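Local coordinates for terminal uridylyltransferase 1 (Trypanosoma brucei, PDB 5HZD), which catalyses the addition of uridines from UTP to the 3'-hydroxyl of guide RNA, ribosomal RNA and some messenger RNAs during mitochondrial RNA editing in trypanosomes, at residues P49-A54 against F402-S407; Y303-S306 against A310-G313; M398-F403 against L496-E501. One frame throughout, in Å; residues are numbered along the deposited sequence.

Contact 1. Residues P49-A54 against F402-S407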
ATOM      1  N   PRO A  49      21.888  28.493 -11.848  1.00 31.76           N
ATOM      2  CA  PRO A  49      23.129  28.710 -12.605  1.00 33.30           C
ATOM      3  C   PRO A  49      24.403  28.320 -11.852  1.00 34.77           C
ATOM      4  O   PRO A  49      25.463  28.243 -12.469  1.00 35.25           O
ATOM      5  CB  PRO A  49      23.125  30.218 -12.856  1.00 33.19           C
ATOM      6  CG  PRO A  49      22.283  30.777 -11.775  1.00 35.16           C
ATOM      7  CD  PRO A  49      21.203  29.763 -11.556  1.00 29.45           C
ATOM      8  N   VAL A  50      24.301  28.084 -10.544  1.00 29.87           N
ATOM      9  CA  VAL A  50      25.456  27.703  -9.738  1.00 27.46           C
ATOM     10  C   VAL A  50      25.227  26.345  -9.076  1.00 26.36           C
ATOM     11  O   VAL A  50      25.817  26.031  -8.040  1.00 26.36           O
ATOM     12  CB  VAL A  50      25.776  28.767  -8.645  1.00 27.43           C
ATOM     13  CG1 VAL A  50      26.156  30.106  -9.280  1.00 31.40           C
ATOM     14  CG2 VAL A  50      24.603  28.919  -7.654  1.00 27.36           C
ATOM     15  N   TRP A  51      24.399  25.516  -9.701  1.00 25.53           N
ATOM     16  CA  TRP A  51      24.019  24.244  -9.094  1.00 24.51           C
ATOM     17  C   TRP A  51      25.177  23.317  -8.726  1.00 24.93           C
ATOM     18  O   TRP A  51      25.218  22.799  -7.612  1.00 22.65           O
ATOM     19  CB  TRP A  51      22.996  23.474  -9.940  1.00 27.47           C
ATOM     20  CG  TRP A  51      22.358  22.375  -9.141  1.00 26.33           C
ATOM     21  CD1 TRP A  51      22.378  21.030  -9.406  1.00 30.86           C
ATOM     22  CD2 TRP A  51      21.597  22.535  -7.939  1.00 27.40           C
ATOM     23  NE1 TRP A  51      21.675  20.351  -8.442  1.00 27.40           N
ATOM     24  CE2 TRP A  51      21.194  21.252  -7.527  1.00 31.09           C
ATOM     25  CE3 TRP A  51      21.217  23.647  -7.172  1.00 29.56           C
ATOM     26  CZ2 TRP A  51      20.423  21.048  -6.388  1.00 27.18           C
ATOM     27  CZ3 TRP A  51      20.460  23.444  -6.039  1.00 31.81           C
ATOM     28  CH2 TRP A  51      20.068  22.156  -5.658  1.00 27.01           C
ATOM     29  N   ASN A  52      26.120  23.101  -9.634  1.00 25.10           N
ATOM     30  CA  ASN A  52      27.232  22.232  -9.285  1.00 25.08           C
ATOM     31  C   ASN A  52      28.050  22.781  -8.125  1.00 21.75           C
ATOM     32  O   ASN A  52      28.479  22.018  -7.266  1.00 23.63           O
ATOM     33  CB  ASN A  52      28.123  21.963 -10.495  1.00 28.61           C
ATOM     34  CG  ASN A  52      27.490  20.991 -11.465  1.00 35.73           C
ATOM     35  OD1 ASN A  52      26.655  20.166 -11.083  1.00 37.09           O
ATOM     36  ND2 ASN A  52      27.886  21.078 -12.730  1.00 39.68           N
ATOM     37  N   ARG A  53      28.258  24.090  -8.111  1.00 22.99           N
ATOM     38  CA  ARG A  53      28.937  24.737  -6.994  1.00 25.23           C
ATOM     39  C   ARG A  53      28.180  24.501  -5.683  1.00 22.05           C
ATOM     40  O   ARG A  53      28.793  24.279  -4.635  1.00 22.09           O
ATOM     41  CB  ARG A  53      29.116  26.234  -7.239  1.00 26.66           C
ATOM     42  CG  ARG A  53      30.127  26.567  -8.332  1.00 34.56           C
ATOM     43  CD  ARG A  53      30.223  28.068  -8.547  1.00 36.18           C
ATOM     44  NE  ARG A  53      30.563  28.759  -7.306  1.00 37.30           N
ATOM     45  CZ  ARG A  53      30.081  29.951  -6.958  1.00 43.52           C
ATOM     46  NH1 ARG A  53      29.246  30.585  -7.770  1.00 45.26           N
ATOM     47  NH2 ARG A  53      30.435  30.508  -5.803  1.00 42.74           N
ATOM     48  N   ALA A  54      26.854  24.568  -5.743  1.00 21.77           N
ATOM     49  CA  ALA A  54      26.037  24.394  -4.550  1.00 20.40           C
ATOM     50  C   ALA A  54      26.162  22.962  -4.052  1.00 20.17           C
ATOM     51  O   ALA A  54      26.346  22.714  -2.858  1.00 19.99           O
ATOM     52  CB  ALA A  54      24.559  24.742  -4.852  1.00 21.07           C
ATOM     53  N   PHE A 402      16.158  14.225  -7.223  1.00 13.14           N
ATOM     54  CA  PHE A 402      14.734  14.060  -7.534  1.00 12.13           C
ATOM     55  C   PHE A 402      14.051  15.436  -7.514  1.00 12.26           C
ATOM     56  O   PHE A 402      13.300  15.802  -8.429  1.00 12.66           O
ATOM     57  CB  PHE A 402      14.089  13.108  -6.509  1.00 11.86           C
ATOM     58  CG  PHE A 402      12.570  13.108  -6.504  1.00 12.13           C
ATOM     59  CD1 PHE A 402      11.855  13.988  -5.703  1.00 12.23           C
ATOM     60  CD2 PHE A 402      11.871  12.173  -7.257  1.00 11.44           C
ATOM     61  CE1 PHE A 402      10.472  13.991  -5.670  1.00 13.17           C
ATOM     62  CE2 PHE A 402      10.491  12.142  -7.222  1.00 11.29           C
ATOM     63  CZ  PHE A 402       9.794  13.043  -6.417  1.00 11.33           C
ATOM     64  N   PHE A 403      14.313  16.203  -6.467  1.00 12.43           N
ATOM     65  CA  PHE A 403      13.682  17.522  -6.344  1.00 12.63           C
ATOM     66  C   PHE A 403      14.227  18.462  -7.407  1.00 14.58           C
ATOM     67  O   PHE A 403      13.479  19.258  -7.973  1.00 15.20           O
ATOM     68  CB  PHE A 403      13.875  18.082  -4.930  1.00 13.20           C
ATOM     69  CG  PHE A 403      13.007  17.404  -3.919  1.00 15.82           C
ATOM     70  CD1 PHE A 403      11.649  17.694  -3.868  1.00 17.60           C
ATOM     71  CD2 PHE A 403      13.524  16.454  -3.039  1.00 17.75           C
ATOM     72  CE1 PHE A 403      10.837  17.063  -2.927  1.00 15.11           C
ATOM     73  CE2 PHE A 403      12.710  15.824  -2.120  1.00 18.29           C
ATOM     74  CZ  PHE A 403      11.370  16.128  -2.054  1.00 17.31           C
ATOM     75  N   TYR A 404      15.525  18.376  -7.711  1.00 14.50           N
ATOM     76  CA  TYR A 404      16.040  19.174  -8.819  1.00 15.69           C
ATOM     77  C   TYR A 404      15.418  18.799 -10.179  1.00 14.93           C
ATOM     78  O   TYR A 404      15.032  19.697 -10.959  1.00 15.42           O
ATOM     79  CB  TYR A 404      17.575  19.108  -8.872  1.00 13.66           C
ATOM     80  CG  TYR A 404      18.168  20.051  -9.897  1.00 16.61           C
ATOM     81  CD1 TYR A 404      18.415  21.376  -9.581  1.00 20.31           C
ATOM     82  CD2 TYR A 404      18.457  19.601 -11.180  1.00 24.57           C
ATOM     83  CE1 TYR A 404      18.951  22.239 -10.540  1.00 24.22           C
ATOM     84  CE2 TYR A 404      18.976  20.443 -12.131  1.00 28.93           C
ATOM     85  CZ  TYR A 404      19.234  21.750 -11.797  1.00 26.97           C
ATOM     86  OH  TYR A 404      19.756  22.590 -12.759  1.00 31.33           O
ATOM     87  N   PHE A 405      15.321  17.496 -10.458  1.00 13.02           N
ATOM     88  CA  PHE A 405      14.753  17.005 -11.717  1.00 12.96           C
ATOM     89  C   PHE A 405      13.346  17.550 -11.917  1.00 12.92           C
ATOM     90  O   PHE A 405      13.018  18.078 -12.995  1.00 13.88           O
ATOM     91  CB  PHE A 405      14.754  15.472 -11.695  1.00 13.17           C
ATOM     92  CG  PHE A 405      14.211  14.846 -12.946  1.00 15.00           C
ATOM     93  CD1 PHE A 405      14.949  14.843 -14.118  1.00 15.51           C
ATOM     94  CD2 PHE A 405      12.957  14.265 -12.953  1.00 12.55           C
ATOM     95  CE1 PHE A 405      14.447  14.267 -15.312  1.00 13.97           C
ATOM     96  CE2 PHE A 405      12.444  13.667 -14.136  1.00 12.47           C
ATOM     97  CZ  PHE A 405      13.188  13.661 -15.304  1.00 14.71           C
ATOM     98  N   TYR A 406      12.519  17.473 -10.878  1.00 14.77           N
ATOM     99  CA  TYR A 406      11.138  17.895 -11.070  1.00 13.52           C
ATOM    100  C   TYR A 406      10.944  19.388 -10.959  1.00 16.18           C
ATOM    101  O   TYR A 406       9.911  19.913 -11.382  1.00 17.09           O
ATOM    102  CB  TYR A 406      10.194  17.102 -10.168  1.00 13.08           C
ATOM    103  CG  TYR A 406      10.029  15.685 -10.679  1.00 12.11           C
ATOM    104  CD1 TYR A 406       9.460  15.447 -11.932  1.00 12.18           C
ATOM    105  CD2 TYR A 406      10.462  14.588  -9.918  1.00 12.39           C
ATOM    106  CE1 TYR A 406       9.308  14.153 -12.423  1.00 12.01           C
ATOM    107  CE2 TYR A 406      10.298  13.272 -10.402  1.00 11.68           C
ATOM    108  CZ  TYR A 406       9.726  13.079 -11.649  1.00 11.76           C
ATOM    109  OH  TYR A 406       9.567  11.809 -12.144  1.00 11.99           O
ATOM    110  N   SER A 407      11.925  20.085 -10.396  1.00 13.83           N
ATOM    111  CA  SER A 407      11.817  21.533 -10.337  1.00 14.78           C
ATOM    112  C   SER A 407      12.356  22.221 -11.605  1.00 18.84           C
ATOM    113  O   SER A 407      11.840  23.266 -12.000  1.00 20.43           O
ATOM    114  CB  SER A 407      12.544  22.078  -9.078  1.00 13.78           C
ATOM    115  OG  SER A 407      11.946  21.657  -7.846  1.00 16.76           O
TER

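Contact 2. Residues Y303-S306 against A310-G313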
ATOM      1  N   TYR A 303      11.192  -2.763  -9.482  1.00 11.78           N
ATOM      2  CA  TYR A 303      11.948  -1.519  -9.559  1.00 12.08           C
ATOM      3  C   TYR A 303      12.687  -1.167  -8.264  1.00 12.69           C
ATOM      4  O   TYR A 303      13.879  -0.820  -8.291  1.00 14.39           O
ATOM      5  CB  TYR A 303      10.997  -0.371  -9.917  1.00 11.34           C
ATOM      6  CG  TYR A 303      10.800  -0.153 -11.395  1.00 11.53           C
ATOM      7  CD1 TYR A 303      11.867   0.278 -12.191  1.00 12.14           C
ATOM      8  CD2 TYR A 303       9.549  -0.279 -11.980  1.00 11.48           C
ATOM      9  CE1 TYR A 303      11.686   0.559 -13.552  1.00 12.02           C
ATOM     10  CE2 TYR A 303       9.369  -0.002 -13.367  1.00 11.72           C
ATOM     11  CZ  TYR A 303      10.447   0.417 -14.114  1.00 13.28           C
ATOM     12  OH  TYR A 303      10.256   0.715 -15.458  1.00 14.55           O
ATOM     13  N   LEU A 304      11.997  -1.240  -7.136  1.00 11.26           N
ATOM     14  CA  LEU A 304      12.584  -0.683  -5.914  1.00 11.40           C
ATOM     15  C   LEU A 304      13.682  -1.562  -5.327  1.00 11.50           C
ATOM     16  O   LEU A 304      14.533  -1.079  -4.573  1.00 13.48           O
ATOM     17  CB  LEU A 304      11.480  -0.426  -4.890  1.00 11.47           C
ATOM     18  CG  LEU A 304      10.466   0.643  -5.316  1.00 13.05           C
ATOM     19  CD1 LEU A 304       9.483   0.834  -4.204  1.00 13.81           C
ATOM     20  CD2 LEU A 304      11.158   1.991  -5.622  1.00 14.93           C
ATOM     21  N   LEU A 305      13.710  -2.833  -5.690  1.00 12.83           N
ATOM     22  CA  LEU A 305      14.822  -3.685  -5.265  1.00 13.02           C
ATOM     23  C   LEU A 305      16.075  -3.533  -6.131  1.00 14.56           C
ATOM     24  O   LEU A 305      17.133  -4.105  -5.829  1.00 18.10           O
ATOM     25  CB  LEU A 305      14.397  -5.160  -5.239  1.00 13.85           C
ATOM     26  CG  LEU A 305      13.477  -5.581  -4.106  1.00 21.69           C
ATOM     27  CD1 LEU A 305      13.151  -7.057  -4.317  1.00 28.14           C
ATOM     28  CD2 LEU A 305      14.134  -5.345  -2.725  1.00 25.15           C
ATOM     29  N   SER A 306      15.975  -2.775  -7.220  1.00 13.68           N
ATOM     30  CA  SER A 306      17.058  -2.754  -8.189  1.00 13.24           C
ATOM     31  C   SER A 306      18.150  -1.699  -7.955  1.00 14.35           C
ATOM     32  O   SER A 306      19.104  -1.618  -8.732  1.00 15.31           O
ATOM     33  CB  SER A 306      16.502  -2.688  -9.631  1.00 15.35           C
ATOM     34  OG  SER A 306      15.952  -1.420  -9.906  1.00 16.76           O
ATOM     35  N   ALA A 310      16.867   2.742  -3.469  1.00 11.88           N
ATOM     36  CA  ALA A 310      15.551   3.012  -4.035  1.00 11.54           C
ATOM     37  C   ALA A 310      14.406   2.882  -3.031  1.00 11.29           C
ATOM     38  O   ALA A 310      13.504   3.733  -2.985  1.00 11.74           O
ATOM     39  CB  ALA A 310      15.292   2.125  -5.288  1.00 11.55           C
ATOM     40  N   ARG A 311      14.426   1.853  -2.181  1.00 11.35           N
ATOM     41  CA  ARG A 311      13.366   1.811  -1.163  1.00 14.18           C
ATOM     42  C   ARG A 311      13.478   2.936  -0.122  1.00 12.51           C
ATOM     43  O   ARG A 311      12.462   3.559   0.206  1.00 12.91           O
ATOM     44  CB  ARG A 311      13.299   0.449  -0.476  1.00 11.24           C
ATOM     45  CG  ARG A 311      12.802  -0.675  -1.391  1.00 11.18           C
ATOM     46  CD  ARG A 311      12.941  -2.002  -0.648  1.00 14.09           C
ATOM     47  NE  ARG A 311      14.340  -2.346  -0.470  1.00 12.30           N
ATOM     48  CZ  ARG A 311      14.761  -3.270   0.383  1.00 11.98           C
ATOM     49  NH1 ARG A 311      13.887  -3.912   1.155  1.00 13.60           N
ATOM     50  NH2 ARG A 311      16.061  -3.522   0.475  1.00 12.59           N
ATOM     51  N   PRO A 312      14.689   3.204   0.407  1.00 11.51           N
ATOM     52  CA  PRO A 312      14.766   4.302   1.382  1.00 13.60           C
ATOM     53  C   PRO A 312      14.259   5.626   0.810  1.00 12.91           C
ATOM     54  O   PRO A 312      13.507   6.368   1.473  1.00 12.62           O
ATOM     55  CB  PRO A 312      16.266   4.348   1.729  1.00 14.23           C
ATOM     56  CG  PRO A 312      16.665   2.893   1.633  1.00 15.83           C
ATOM     57  CD  PRO A 312      15.962   2.451   0.344  1.00 12.14           C
ATOM     58  N   GLY A 313      14.593   5.927  -0.441  1.00 11.46           N
ATOM     59  CA  GLY A 313      14.086   7.160  -1.014  1.00 11.37           C
ATOM     60  C   GLY A 313      12.576   7.152  -1.178  1.00 13.81           C
ATOM     61  O   GLY A 313      11.942   8.177  -0.984  1.00 13.21           O
TER
HETATM   62  O   HOH W   1      16.042  -0.638  -2.154  1.00 14.79           O

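Contact 3. Residues M398-F403 against L496-E501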
ATOM      1  N   MET A 398      20.723  11.266  -4.627  1.00 13.11           N
ATOM      2  CA  MET A 398      19.552  10.858  -5.394  1.00 12.74           C
ATOM      3  C   MET A 398      18.302  11.618  -5.007  1.00 13.12           C
ATOM      4  O   MET A 398      17.500  11.993  -5.864  1.00 13.23           O
ATOM      5  CB  MET A 398      19.342   9.361  -5.239  1.00 15.50           C
ATOM      6  CG  MET A 398      20.467   8.616  -5.925  1.00 16.92           C
ATOM      7  SD  MET A 398      20.549   6.869  -5.442  1.00 18.26           S
ATOM      8  CE  MET A 398      19.115   6.190  -6.292  1.00 14.07           C
ATOM      9  N   LEU A 399      18.130  11.849  -3.710  1.00 12.52           N
ATOM     10  CA  LEU A 399      16.953  12.590  -3.257  1.00 12.62           C
ATOM     11  C   LEU A 399      17.009  14.062  -3.655  1.00 15.79           C
ATOM     12  O   LEU A 399      16.022  14.620  -4.151  1.00 14.71           O
ATOM     13  CB  LEU A 399      16.732  12.438  -1.752  1.00 14.70           C
ATOM     14  CG  LEU A 399      15.335  12.896  -1.337  1.00 18.32           C
ATOM     15  CD1 LEU A 399      14.270  11.965  -1.878  1.00 19.87           C
ATOM     16  CD2 LEU A 399      15.228  13.012   0.215  1.00 21.06           C
ATOM     17  N   VAL A 400      18.158  14.705  -3.476  1.00 14.32           N
ATOM     18  CA  VAL A 400      18.303  16.082  -3.945  1.00 16.13           C
ATOM     19  C   VAL A 400      18.057  16.135  -5.453  1.00 15.99           C
ATOM     20  O   VAL A 400      17.376  17.029  -5.972  1.00 16.15           O
ATOM     21  CB  VAL A 400      19.722  16.590  -3.635  1.00 19.93           C
ATOM     22  CG1 VAL A 400      19.978  17.936  -4.341  1.00 32.50           C
ATOM     23  CG2 VAL A 400      19.859  16.721  -2.176  1.00 20.46           C
ATOM     24  N   GLY A 401      18.562  15.126  -6.149  1.00 13.66           N
ATOM     25  CA  GLY A 401      18.428  15.056  -7.584  1.00 14.55           C
ATOM     26  C   GLY A 401      16.979  14.906  -8.030  1.00 13.28           C
ATOM     27  O   GLY A 401      16.614  15.416  -9.091  1.00 14.34           O
ATOM     28  N   PHE A 402      16.158  14.225  -7.223  1.00 13.14           N
ATOM     29  CA  PHE A 402      14.734  14.060  -7.534  1.00 12.13           C
ATOM     30  C   PHE A 402      14.051  15.436  -7.514  1.00 12.26           C
ATOM     31  O   PHE A 402      13.300  15.802  -8.429  1.00 12.66           O
ATOM     32  CB  PHE A 402      14.089  13.108  -6.509  1.00 11.86           C
ATOM     33  CG  PHE A 402      12.570  13.108  -6.504  1.00 12.13           C
ATOM     34  CD1 PHE A 402      11.855  13.988  -5.703  1.00 12.23           C
ATOM     35  CD2 PHE A 402      11.871  12.173  -7.257  1.00 11.44           C
ATOM     36  CE1 PHE A 402      10.472  13.991  -5.670  1.00 13.17           C
ATOM     37  CE2 PHE A 402      10.491  12.142  -7.222  1.00 11.29           C
ATOM     38  CZ  PHE A 402       9.794  13.043  -6.417  1.00 11.33           C
ATOM     39  N   PHE A 403      14.313  16.203  -6.467  1.00 12.43           N
ATOM     40  CA  PHE A 403      13.682  17.522  -6.344  1.00 12.63           C
ATOM     41  C   PHE A 403      14.227  18.462  -7.407  1.00 14.58           C
ATOM     42  O   PHE A 403      13.479  19.258  -7.973  1.00 15.20           O
ATOM     43  CB  PHE A 403      13.875  18.082  -4.930  1.00 13.20           C
ATOM     44  CG  PHE A 403      13.007  17.404  -3.919  1.00 15.82           C
ATOM     45  CD1 PHE A 403      11.649  17.694  -3.868  1.00 17.60           C
ATOM     46  CD2 PHE A 403      13.524  16.454  -3.039  1.00 17.75           C
ATOM     47  CE1 PHE A 403      10.837  17.063  -2.927  1.00 15.11           C
ATOM     48  CE2 PHE A 403      12.710  15.824  -2.120  1.00 18.29           C
ATOM     49  CZ  PHE A 403      11.370  16.128  -2.054  1.00 17.31           C
ATOM     50  N   LEU A 496      15.218  23.008  -1.687  1.00 15.92           N
ATOM     51  CA  LEU A 496      15.932  23.965  -0.853  1.00 16.48           C
ATOM     52  C   LEU A 496      16.238  23.382   0.515  1.00 20.08           C
ATOM     53  O   LEU A 496      17.282  23.703   1.106  1.00 22.76           O
ATOM     54  CB  LEU A 496      15.154  25.281  -0.732  1.00 19.42           C
ATOM     55  CG  LEU A 496      14.958  25.988  -2.071  1.00 22.13           C
ATOM     56  CD1 LEU A 496      13.970  27.171  -1.964  1.00 22.05           C
ATOM     57  CD2 LEU A 496      16.283  26.445  -2.632  1.00 22.95           C
ATOM     58  N   SER A 497      15.346  22.548   1.036  1.00 18.98           N
ATOM     59  CA  SER A 497      15.505  22.027   2.400  1.00 19.89           C
ATOM     60  C   SER A 497      16.660  21.030   2.499  1.00 22.84           C
ATOM     61  O   SER A 497      17.274  20.885   3.561  1.00 20.85           O
ATOM     62  CB  SER A 497      14.233  21.322   2.849  1.00 25.47           C
ATOM     63  OG  SER A 497      13.178  22.262   3.010  1.00 28.34           O
ATOM     64  N   LEU A 498      16.947  20.330   1.412  1.00 21.46           N
ATOM     65  CA  LEU A 498      17.972  19.277   1.459  1.00 18.16           C
ATOM     66  C   LEU A 498      19.380  19.880   1.350  1.00 20.54           C
ATOM     67  O   LEU A 498      20.394  19.183   1.517  1.00 21.35           O
ATOM     68  CB  LEU A 498      17.736  18.222   0.362  1.00 16.31           C
ATOM     69  CG  LEU A 498      16.504  17.348   0.572  1.00 16.32           C
ATOM     70  CD1 LEU A 498      16.147  16.583  -0.721  1.00 18.70           C
ATOM     71  CD2 LEU A 498      16.693  16.377   1.711  1.00 21.61           C
ATOM     72  N   LEU A 499      19.451  21.171   1.042  1.00 17.26           N
ATOM     73  CA  LEU A 499      20.755  21.844   0.992  1.00 21.40           C
ATOM     74  C   LEU A 499      21.118  22.455   2.321  1.00 21.05           C
ATOM     75  O   LEU A 499      22.179  23.075   2.455  1.00 24.44           O
ATOM     76  CB  LEU A 499      20.775  22.971  -0.049  1.00 20.31           C
ATOM     77  CG  LEU A 499      20.429  22.552  -1.463  1.00 28.92           C
ATOM     78  CD1 LEU A 499      20.360  23.787  -2.362  1.00 32.17           C
ATOM     79  CD2 LEU A 499      21.471  21.576  -1.976  1.00 27.41           C
ATOM     80  N   LYS A 500      20.231  22.340   3.297  1.00 24.06           N
ATOM     81  CA  LYS A 500      20.426  23.028   4.560  1.00 28.02           C
ATOM     82  C   LYS A 500      20.296  22.092   5.748  1.00 23.31           C
ATOM     83  O   LYS A 500      19.831  20.961   5.621  1.00 23.58           O
ATOM     84  CB  LYS A 500      19.395  24.148   4.694  1.00 29.88           C
ATOM     85  CG  LYS A 500      19.473  25.171   3.601  1.00 30.91           C
ATOM     86  CD  LYS A 500      18.420  26.276   3.770  1.00 38.32           C
ATOM     87  CE  LYS A 500      17.027  25.723   4.021  1.00 42.92           C
ATOM     88  NZ  LYS A 500      16.757  25.626   5.489  1.00 51.36           N
ATOM     89  N   GLU A 501      20.726  22.559   6.916  1.00 26.49           N
ATOM     90  CA  GLU A 501      20.376  21.881   8.162  1.00 41.37           C
ATOM     91  C   GLU A 501      18.867  21.947   8.441  1.00 45.79           C
ATOM     92  O   GLU A 501      18.220  20.924   8.693  1.00 46.16           O
ATOM     93  CB  GLU A 501      21.165  22.466   9.332  1.00 42.61           C
ATOM     94  CG  GLU A 501      22.232  21.514   9.861  1.00 50.20           C
ATOM     95  CD  GLU A 501      22.942  20.763   8.738  1.00 57.17           C
ATOM     96  OE1 GLU A 501      23.424  21.423   7.788  1.00 59.74           O
ATOM     97  OE2 GLU A 501      23.008  19.511   8.798  1.00 58.40           O
TER

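Contact 1. Residues P49-A54 against F402-S407
Trp51 and Tyr404 lay their rings one over the other, and this single pair makes the whole contact between 49-54 and 402-407. The evidence for a face-to-face stack is direct: the five-membered ring of Trp51 and the phenol ring of Tyr404 have centroids 4.0 Å apart and planes inclined by only 17°. The overlap is offset. Tyr404 CD1 lies 3.4 Å above the indole plane, displaced toward the rim, and its closest partner there is Trp51 CE2 at 3.5 Å. On the other side of the interface, Trp51 NE1 sits over one face of the phenol, again toward the rim, with Tyr404 CD1 3.6 Å from Trp51 NE1. The indole nitrogen takes part here as a member of the overlapping ring, its N-H lying in the indole plane and not aimed at the phenol.

The two side chains run past each other in opposite directions. Both leave their helices with CG anti to the backbone N (chi1 -165° for Trp51, -173° for Tyr404) and, directed toward the other segment, bring their rings together although the CA atoms of Trp51 and Tyr404 stand 9.5 Å apart. The interface is small, 128 Å² counting both sides, and both rings stay partly exposed. Leu495 of helix 481-497 touches both side chains. Next to Tyr404 in sequence, Phe403 O accepts from Ser407 N and Ser407 OG on opposite faces of its plane; the helix has a wider, pi-type turn at 405-407.

With Val50 as N-cap, Trp51 opens helix 51-57, which follows the zinc-finger region in sequence. An offset aromatic stack joining two helices near the protein surface, away from the annotated sites, ties helix 51-57 to helix 385-409, whose 402-407 segment belongs to the Cid1-type poly(A) polymerase family region.

Contact 2. Residues Y303-S306 against A310-G313
Leu304, Arg311 and Ala310 bury the most surface in this contact between helices 292-304 and 310-324. Leu304 brings both backbone and side chain to it. Its carbonyl oxygen lies over the methyl of Ala310, with Leu304 O 3.4 Å from Ala310 CB, while Leu304 CD2 reaches the same CB at 4.1 Å. Ala310 points its methyl toward the other segment, and the CA atoms of Leu304 and Ala310 are just 5.1 Å apart.

Arg311 packs by its aliphatic part first: Arg311 CG rests 3.7 Å from Leu304 CB. The chain then bends at chi3 (-69°), turning the guanidinium across, and one of its faces receives a methyl of Leu305. Leu305 CD2 stands 3.7 Å above the guanidinium plane, over its centre.

No direct hydrogen bond joins the segments, but water 1 bridges them. It donates to Leu304 O at 2.9 Å and accepts from Arg311 N and from Arg311 NE, the latter at 2.9 Å and at the guanidinium edge. The outer nitrogens are engaged elsewhere: Arg311 NH1 bonds to the carbonyls of Met115 and Thr376, and Arg311 NH2 to that of Pro377. Helix 336-349 packs on Leu304 and Ala310 through Ile344 and Leu347. The side chain of Leu304 is about 8 Å from that of Ser111, which by similarity probably binds UTP.

The chemistry implies a buried arginine with NE, NH1 and NH2 bonded to a water and main-chain carbonyls, its positive charge probably stabilised by the carbonyl dipoles around it. These bonds probably fix the rotation of the guanidinium, while the leucine methyl closes over one face.

Contact 3. Residues M398-F403 against L496-E501
This is buried apolar packing in the helical part of the Cid1-like nucleotidyltransferase fold, where the turn following helix 481-497 meets the middle of helix 385-409. A type I beta turn runs from Ser497 to Lys500 and places Leu498 opposite Val400, their CA atoms 6.3 Å apart. No hydrogen bond crosses the interface, whose two sides together bury 196 Å².

Leu498 supplies most of its segment's part, inserting between Leu399, Val400 and Phe403, three residues on one side of the helix. Its CB is used by Val400, with Leu498 CB 3.6 Å from Val400 CG2; these two side chains slide past each other in opposite directions. CG of Leu498 is anti to the carbonyl carbon (chi1 -69°), carrying the branched end onward to Leu399 and Phe403, both of which it crosses at about a right angle. Beyond the contact, Leu317 of helix 310-324 touches both Leu399 and Phe403, and Trp320 meets the Phe403 ring edge-to-face.

Leu498 CD1 is 3.8 Å from Leu399 CD2 and approaches the Phe403 ring obliquely, 3.5 Å from Phe403 CD2.

How the contacts relate
Contacts 1 and 3 share Phe402 and Phe403 on helix 385-409, and their centres are 9 Å apart. They touch directly: Trp51 CH2 is 3.7 Å from Leu499 CD1, and Trp51 CZ2 is 3.8 Å from Val400 CG1. The surface stack thus continues into the buried leucine packing. Contact 2 touches neither; its nearest atoms are about 5 Å from contact 3 and about 7 Å from contact 1. Helix 310-324 links the deeper pair, opening in contact 2 and reaching Leu399 and Phe403 of contact 3 through its Leu317. It also carries the UTP-binding Lys318, whose side chain is about 10 Å from that of Leu399; contact 1 lies away from the annotated sites.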